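Local structure of cyclic dimeric GMP binding protein (Pseudomonas fluorescens, 3PJV) at residues P82-F85 and V86-G90. The protein probably senses cytoplasmic cyclic di-GMP and relays the signal across the inner membrane to control periplasmic proteolysis by LapG, this fragment being its periplasmic domain. Sequence-based numbering, arbitrary orientation.
Sequences PDWF and VKLIG
Phe-85 and Ile-89, one helical turn apart, meet over one face of the ring, toward its CZ end: Phe-85 CZ lies 3.3 Å from Ile-89 CD1, and CE1 of the same ring 3.5 Å from that methyl. Ile-89 CG1, on the same side of the ring plane, comes within 4.0 Å of Phe-85 CE2, so the ethyl arm of the isoleucine lies over that face. Phe-85 holds CG anti to its own backbone N (chi1 -179°), which sets the ring on the carbonyl side, leaning mainly outward and partly toward the next turn, where Ile-89 crosses it obliquely. Leu-88 touches two aromatics with CD2, reaching the Trp-84 ring at its edge, close to the ring plane, 4.2 Å from CZ3, and Phe-85 CD1 obliquely. The Lys-87 chain, bent at chi3, folds back on the Trp-84 backbone, placing CE 3.5 Å from Trp-84 CA. One face of the indole is covered near its rim by Pro-82 CB and Phe-85 CB.

The backbone sets this spacing: Ile-89 N donates to Phe-85 O at 2.8 Å, nearly straight at 173°, and Leu-88 N to Trp-84 O at 158°. Beyond the helix, Phe-85 meets Trp-124 edge-to-face and packs with Ile-89 on Leu-123. Replacing this phenylalanine by alanine is likely to leave the Ile-89 ethyl arm and Trp-124 without the ring they share and to open a gap against helix 117-128. Arg-10 of the second subunit hydrogen-bonds Ile-89 O. Gly-90, with positive phi, ends a short helix, 83-89, within the LapD/MoxY periplasmic family region, whose buried i/i+4 pair Phe-85 and Ile-89 docks on helix 117-128, the last helix of the chain.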
ATOM      1  N   PRO A  82      -4.061 -19.929   1.604  1.00 29.94           N
ATOM      2  CA  PRO A  82      -5.309 -20.613   1.956  1.00 28.52           C
ATOM      3  C   PRO A  82      -6.063 -19.892   3.056  1.00 29.13           C
ATOM      4  O   PRO A  82      -5.447 -19.325   3.963  1.00 28.11           O
ATOM      5  CB  PRO A  82      -4.840 -21.991   2.468  1.00 25.28           C
ATOM      6  CG  PRO A  82      -3.473 -22.172   1.877  1.00 25.59           C
ATOM      7  CD  PRO A  82      -2.883 -20.788   1.813  1.00 27.73           C
ATOM      8  N   ASP A  83      -7.390 -19.938   2.978  1.00 28.55           N
ATOM      9  CA  ASP A  83      -8.254 -19.287   3.953  1.00 36.01           C
ATOM     10  C   ASP A  83      -7.937 -19.758   5.359  1.00 33.04           C
ATOM     11  O   ASP A  83      -7.918 -18.966   6.301  1.00 34.48           O
ATOM     12  CB  ASP A  83      -9.719 -19.604   3.646  1.00 49.66           C
ATOM     13  CG  ASP A  83     -10.082 -19.341   2.197  1.00 66.90           C
ATOM     14  OD1 ASP A  83      -9.622 -20.101   1.313  1.00 71.84           O
ATOM     15  OD2 ASP A  83     -10.834 -18.374   1.940  1.00 73.11           O
ATOM     16  N   TRP A  84      -7.683 -21.055   5.496  1.00 29.10           N
ATOM     17  CA  TRP A  84      -7.446 -21.638   6.811  1.00 29.65           C
ATOM     18  C   TRP A  84      -6.168 -21.117   7.471  1.00 30.11           C
ATOM     19  O   TRP A  84      -6.042 -21.155   8.693  1.00 29.35           O
ATOM     20  CB  TRP A  84      -7.452 -23.168   6.751  1.00 30.41           C
ATOM     21  CG  TRP A  84      -6.479 -23.774   5.790  1.00 25.53           C
ATOM     22  CD1 TRP A  84      -6.758 -24.284   4.550  1.00 24.98           C
ATOM     23  CD2 TRP A  84      -5.069 -23.956   5.988  1.00 25.48           C
ATOM     24  NE1 TRP A  84      -5.614 -24.767   3.972  1.00 26.26           N
ATOM     25  CE2 TRP A  84      -4.562 -24.578   4.830  1.00 25.84           C
ATOM     26  CE3 TRP A  84      -4.187 -23.654   7.031  1.00 25.86           C
ATOM     27  CZ2 TRP A  84      -3.212 -24.900   4.683  1.00 24.93           C
ATOM     28  CZ3 TRP A  84      -2.850 -23.968   6.882  1.00 23.64           C
ATOM     29  CH2 TRP A  84      -2.373 -24.584   5.716  1.00 23.82           C
ATOM     30  N   PHE A  85      -5.228 -20.622   6.665  1.00 30.27           N
ATOM     31  CA  PHE A  85      -3.985 -20.071   7.208  1.00 27.01           C
ATOM     32  C   PHE A  85      -4.236 -18.724   7.891  1.00 27.67           C
ATOM     33  O   PHE A  85      -3.606 -18.397   8.897  1.00 27.98           O
ATOM     34  CB  PHE A  85      -2.920 -19.941   6.114  1.00 28.46           C
ATOM     35  CG  PHE A  85      -1.591 -19.408   6.611  1.00 28.08           C
ATOM     36  CD1 PHE A  85      -0.743 -20.222   7.351  1.00 30.80           C
ATOM     37  CD2 PHE A  85      -1.189 -18.115   6.329  1.00 28.21           C
ATOM     38  CE1 PHE A  85       0.472 -19.750   7.813  1.00 29.76           C
ATOM     39  CE2 PHE A  85       0.041 -17.633   6.775  1.00 28.51           C
ATOM     40  CZ  PHE A  85       0.869 -18.459   7.523  1.00 29.10           C
ATOM     41  N   VAL A  86      -5.174 -17.952   7.349  1.00 31.71           N
ATOM     42  CA  VAL A  86      -5.566 -16.690   7.961  1.00 29.34           C
ATOM     43  C   VAL A  86      -6.057 -16.876   9.390  1.00 32.20           C
ATOM     44  O   VAL A  86      -5.632 -16.161  10.298  1.00 32.08           O
ATOM     45  CB  VAL A  86      -6.660 -15.974   7.142  1.00 37.81           C
ATOM     46  CG1 VAL A  86      -6.975 -14.613   7.746  1.00 40.27           C
ATOM     47  CG2 VAL A  86      -6.212 -15.814   5.713  1.00 34.84           C
ATOM     48  N   LYS A  87      -6.957 -17.839   9.584  1.00 33.03           N
ATOM     49  CA  LYS A  87      -7.476 -18.145  10.912  1.00 38.76           C
ATOM     50  C   LYS A  87      -6.345 -18.611  11.818  1.00 35.08           C
ATOM     51  O   LYS A  87      -6.243 -18.187  12.971  1.00 37.24           O
ATOM     52  CB  LYS A  87      -8.547 -19.236  10.827  1.00 45.89           C
ATOM     53  CG  LYS A  87      -9.506 -19.066   9.658  1.00 55.27           C
ATOM     54  CD  LYS A  87     -10.485 -20.235   9.574  1.00 61.90           C
ATOM     55  CE  LYS A  87      -9.743 -21.559   9.494  1.00 64.14           C
ATOM     56  NZ  LYS A  87     -10.660 -22.723   9.384  1.00 65.84           N
ATOM     57  N   LEU A  88      -5.496 -19.484  11.284  1.00 32.49           N
ATOM     58  CA  LEU A  88      -4.359 -20.016  12.027  1.00 31.95           C
ATOM     59  C   LEU A  88      -3.437 -18.901  12.514  1.00 32.05           C
ATOM     60  O   LEU A  88      -3.110 -18.833  13.698  1.00 34.54           O
ATOM     61  CB  LEU A  88      -3.583 -21.016  11.163  1.00 34.66           C
ATOM     62  CG  LEU A  88      -2.427 -21.799  11.786  1.00 40.28           C
ATOM     63  CD1 LEU A  88      -2.898 -22.621  12.980  1.00 38.27           C
ATOM     64  CD2 LEU A  88      -1.778 -22.701  10.738  1.00 41.57           C
ATOM     65  N   ILE A  89      -3.023 -18.026  11.597  1.00 31.67           N
ATOM     66  CA  ILE A  89      -2.164 -16.901  11.951  1.00 34.19           C
ATOM     67  C   ILE A  89      -2.906 -15.914  12.857  1.00 37.95           C
ATOM     68  O   ILE A  89      -2.345 -15.415  13.823  1.00 40.27           O
ATOM     69  CB  ILE A  89      -1.606 -16.193  10.689  1.00 39.46           C
ATOM     70  CG1 ILE A  89      -0.091 -16.362  10.618  1.00 41.29           C
ATOM     71  CG2 ILE A  89      -1.937 -14.718  10.698  1.00 44.28           C
ATOM     72  CD1 ILE A  89       0.369 -17.772  10.728  1.00 43.54           C
ATOM     73  N   GLY A  90      -4.171 -15.646  12.548  1.00 37.80           N
ATOM     74  CA  GLY A  90      -4.983 -14.751  13.353  1.00 39.14           C
ATOM     75  C   GLY A  90      -4.350 -13.384  13.540  1.00 41.10           C
ATOM     76  O   GLY A  90      -4.064 -12.968  14.662  1.00 45.09           O
TER